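Local coordinates for SusD superfamily protein (Bacteroides vulgatus, PDB 3MYV) that probably binds polysaccharide at the outer membrane, as a member of the SusD family of saccharide-binding proteins, at residues A[25-29]-A[30-34]; A[103-106]-A[107-111]. All coordinates share one frame; numbering follows the deposited sequence. Where two conformers were deposited one is given.

Contact 1 (A[25-29]-A[30-34]). With EDO (1,2-ethanediol), chain I.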
# COMPACT_ATOMS: atom_id res chain seq x y z
N ASP A 25 1.62 -15.04 -6.58
CA ASP A 25 2.26 -15.94 -5.62
C ASP A 25 3.53 -15.28 -5.04
O ASP A 25 3.74 -15.29 -3.84
CB ASP A 25 2.61 -17.31 -6.22
CG ASP A 25 1.39 -18.15 -6.56
OD1 ASP A 25 0.29 -17.86 -6.05
OD2 ASP A 25 1.54 -19.09 -7.36
N LEU A 26 4.38 -14.71 -5.90
CA LEU A 26 5.60 -14.08 -5.44
C LEU A 26 5.29 -12.86 -4.56
O LEU A 26 5.97 -12.57 -3.56
CB LEU A 26 6.47 -13.64 -6.65
CG LEU A 26 7.11 -14.78 -7.43
CD1 LEU A 26 7.60 -14.36 -8.85
CD2 LEU A 26 8.24 -15.40 -6.58
N MSE A 27 4.28 -12.12 -4.96
CA MSE A 27 3.92 -10.88 -4.29
C MSE A 27 3.37 -11.13 -2.87
O MSE A 27 3.52 -10.29 -1.96
CB MSE A 27 2.86 -10.16 -5.14
CG MSE A 27 2.60 -8.78 -4.74
SE MSE A 27 1.29 -7.84 -5.96
CE MSE A 27 1.54 -8.78 -7.43
N SER A 28 2.78 -12.30 -2.68
CA SER A 28 2.19 -12.67 -1.38
C SER A 28 3.20 -13.03 -0.29
O SER A 28 2.82 -13.28 0.86
CB SER A 28 1.26 -13.87 -1.58
OG SER A 28 2.05 -15.02 -1.75
N GLY A 29 4.49 -13.08 -0.64
CA GLY A 29 5.51 -13.45 0.31
C GLY A 29 5.54 -12.44 1.45
O GLY A 29 5.25 -11.26 1.25
N SER A 30 5.90 -12.91 2.63
CA SER A 30 5.93 -12.03 3.81
C SER A 30 6.94 -10.89 3.64
O SER A 30 6.77 -9.83 4.23
CB SER A 30 6.27 -12.83 5.07
OG SER A 30 7.54 -13.44 4.92
N GLY A 31 7.94 -11.08 2.78
CA GLY A 31 8.89 -10.04 2.44
C GLY A 31 8.36 -8.87 1.62
O GLY A 31 9.05 -7.83 1.49
N TYR A 32 7.18 -9.04 1.02
CA TYR A 32 6.54 -7.97 0.24
C TYR A 32 5.09 -7.73 0.73
O TYR A 32 4.92 -7.18 1.81
CB TYR A 32 6.69 -8.27 -1.27
CG TYR A 32 6.29 -7.16 -2.25
CD1 TYR A 32 6.20 -5.82 -1.84
CD2 TYR A 32 6.05 -7.45 -3.60
CE1 TYR A 32 5.83 -4.79 -2.76
CE2 TYR A 32 5.69 -6.45 -4.52
CZ TYR A 32 5.57 -5.12 -4.08
OH TYR A 32 5.24 -4.13 -4.98
N TYR A 33 4.06 -8.18 0.01
CA TYR A 33 2.68 -7.92 0.42
C TYR A 33 2.07 -8.92 1.42
O TYR A 33 0.91 -8.79 1.83
CB TYR A 33 1.79 -7.71 -0.82
CG TYR A 33 1.81 -6.28 -1.32
CD1 TYR A 33 1.26 -5.25 -0.54
CD2 TYR A 33 2.40 -5.95 -2.53
CE1 TYR A 33 1.27 -3.95 -0.97
CE2 TYR A 33 2.42 -4.62 -2.96
CZ TYR A 33 1.85 -3.63 -2.16
OH TYR A 33 1.86 -2.32 -2.56
N GLY A 34 2.85 -9.92 1.83
CA GLY A 34 2.43 -10.76 2.94
C GLY A 34 2.57 -10.11 4.31
O GLY A 34 1.90 -10.54 5.26
C1 EDO I . -0.23 -0.84 0.65
O1 EDO I . 0.03 0.47 1.14
C2 EDO I . -1.04 -0.79 -0.65
O2 EDO I . -0.19 -0.58 -1.82

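Contact 2 (A[103-106]-A[107-111])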
# COMPACT_ATOMS: atom_id res chain seq x y z
N GLU A 103 -7.80 -14.20 -28.04
CA GLU A 103 -7.07 -12.93 -28.09
C GLU A 103 -7.52 -11.87 -27.07
O GLU A 103 -6.70 -11.08 -26.59
CB GLU A 103 -7.13 -12.37 -29.52
CG GLU A 103 -6.59 -10.95 -29.70
CD GLU A 103 -6.36 -10.56 -31.16
OE1 GLU A 103 -6.67 -11.36 -32.07
OE2 GLU A 103 -5.86 -9.43 -31.40
N LYS A 104 -8.81 -11.83 -26.76
CA LYS A 104 -9.32 -10.82 -25.85
C LYS A 104 -8.72 -11.08 -24.47
O LYS A 104 -8.24 -10.16 -23.81
CB LYS A 104 -10.85 -10.84 -25.80
CG LYS A 104 -11.45 -9.73 -24.93
CD LYS A 104 -12.99 -9.69 -24.99
CE LYS A 104 -13.53 -8.58 -24.09
NZ LYS A 104 -15.02 -8.53 -24.02
N LYS A 105 -8.73 -12.35 -24.05
CA LYS A 105 -8.16 -12.74 -22.77
C LYS A 105 -6.65 -12.49 -22.72
O LYS A 105 -6.14 -12.01 -21.71
CB LYS A 105 -8.49 -14.20 -22.44
CG LYS A 105 -8.02 -14.59 -21.05
CD LYS A 105 -8.37 -16.02 -20.65
CE LYS A 105 -7.82 -16.30 -19.25
NZ LYS A 105 -7.94 -17.73 -18.85
N LEU A 106 -5.94 -12.78 -23.81
CA LEU A 106 -4.49 -12.54 -23.86
C LEU A 106 -4.21 -11.06 -23.64
O LEU A 106 -3.27 -10.71 -22.94
CB LEU A 106 -3.85 -13.02 -25.18
CG LEU A 106 -2.33 -12.84 -25.31
CD1 LEU A 106 -1.63 -13.57 -24.19
CD2 LEU A 106 -1.82 -13.31 -26.69
N ASN A 107 -5.03 -10.21 -24.24
CA ASN A 107 -4.91 -8.77 -24.08
C ASN A 107 -5.16 -8.35 -22.62
O ASN A 107 -4.47 -7.48 -22.10
CB ASN A 107 -5.87 -8.03 -25.02
CG ASN A 107 -5.20 -6.90 -25.77
OD1 ASN A 107 -3.97 -6.85 -25.87
ND2 ASN A 107 -6.00 -5.99 -26.31
N ALA A 108 -6.15 -8.97 -21.99
CA ALA A 108 -6.45 -8.73 -20.57
C ALA A 108 -5.25 -9.12 -19.69
O ALA A 108 -4.87 -8.40 -18.74
CB ALA A 108 -7.69 -9.50 -20.15
N LEU A 109 -4.67 -10.27 -19.99
CA LEU A 109 -3.50 -10.75 -19.26
C LEU A 109 -2.28 -9.84 -19.48
O LEU A 109 -1.52 -9.57 -18.54
CB LEU A 109 -3.20 -12.20 -19.62
CG LEU A 109 -4.23 -13.20 -19.10
CD1 LEU A 109 -4.03 -14.60 -19.78
CD2 LEU A 109 -4.15 -13.33 -17.59
N LYS A 110 -2.10 -9.36 -20.71
CA LYS A 110 -1.03 -8.39 -20.99
C LYS A 110 -1.21 -7.13 -20.12
O LYS A 110 -0.26 -6.68 -19.46
CB LYS A 110 -1.01 -8.02 -22.46
CG LYS A 110 -0.03 -6.90 -22.81
CD LYS A 110 -0.03 -6.59 -24.32
CE LYS A 110 0.73 -5.29 -24.61
NZ LYS A 110 0.77 -4.96 -26.08
N GLY A 111 -2.41 -6.57 -20.12
CA GLY A 111 -2.72 -5.40 -19.30
C GLY A 111 -2.48 -5.63 -17.82
O GLY A 111 -1.93 -4.76 -17.10

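Contact 1 (A[25-29]-A[30-34])
Three backbone hydrogen bonds fold residues 30-34 back against residues 25-29, the first from Tyr33 N to Met27 O at 2.9 Å, its donor almost in line with the C=O bond (174° at the oxygen). Gly29 O accepts the other two, from Tyr32 N at 3.0 Å and from Gly34 N at 2.8 Å. These donors come from opposite faces of its carbonyl plane, each about 50° out of it, which grips this one oxygen from two sides. Selenomethionine Met27 carries the side-chain part. With CG anti to the backbone N (chi1 -168°), its chain runs alongside Tyr33 and points the same way, bringing CG to 3.6 Å from Tyr33 CD2 at the ring edge. The same CG lies 3.9 Å from Tyr32 CD2, meeting that ring obliquely, while SE makes an oblique Met-aromatic contact, 5.1 Å from the centroid of the Tyr33 ring. This is the turn that ends helix 13-27 and leads toward helix 36-43, with a type I beta turn from Gly29 to Tyr32 at its bend. On the helix side, Ser28 OG bonds back to Asp25 O at 2.7 Å. Tyr33 CD2 sits over the centre of one face of the Tyr32 ring, and both tyrosine hydroxyls converge on Asp123 OD2 of helix 103-128, which ties the turn to that helix. A 1,2-ethanediol, probably from the crystallisation liquor, donates from O2 to Tyr33 OH at 2.8 Å and also bonds to Arg126 and Arg198.

Contact 2 (A[103-106]-A[107-111])
The first two turns of helix 103-128 are held by a regular ladder of i to i+4 alpha-helical hydrogen bonds between residues 103-106 and residues 107-111. Asn107 N bonds to Glu103 O, Ala108 N to Lys104 O, Leu109 N to Lys105 O and Lys110 N to Leu106 O, all at 2.9 to 3.0 Å. The Leu109 bond is the straightest of the four at the hydrogen, with an N-H...O angle of 161°. Lys105 O is also hedged in by carbon: Ala108 CB lies 3.3 Å from it and Leu109 CG 3.4 Å. Leu109 owes that approach to a CG placed anti to its own carbonyl carbon (chi1 -69°), which turns the branch back toward the preceding turn. From there its CD1 reaches the aliphatic part of Lys105, 4.2 Å from CG and equally far from CE, as the two side chains pass at a slant. This is a loose apolar contact one turn apart, made by the methylenes of the lysine while its charged end continues past the leucine. The lysine chain is extended beyond CG, which brings CE along the leucine as well and carries NZ on to a long, weak ion pair with Asp17 of helix 13-27. The leucines turn the start of the helix into the surrounding bundle: Leu106 packs on Val13 and Val16 of helix 13-27 and on Ile93 of helix 77-94, and Leu109 touches Asp17. Lys110 leans on Leu177 of helix 160-177, which Asn107, modelled in two conformers, also touches in the one described, and Lys110 meets Leu90 of helix 77-94 as well.

Contact 1 precedes contact 2 along the chain, and both lie among the helices of the N-terminal half of this SusD-family protein. Their centres are about 24 Å apart and their nearest atoms about 11 Å, so they do not touch. Two helices nevertheless join them: contact 1 closes helix 13-27, whose earlier residues pack against contact 2, while contact 2 opens helix 103-128, whose later residues Val116, Leu119, Asp123 and Arg126 meet contact 1. The contacts thus mark opposite ends of one helix-helix packing, with helix 77-94 touching both. Contact 2 lies at the surface; contact 1 sits deeper, with the side chain of Ser28 about 9 Å from the bound sodium ion.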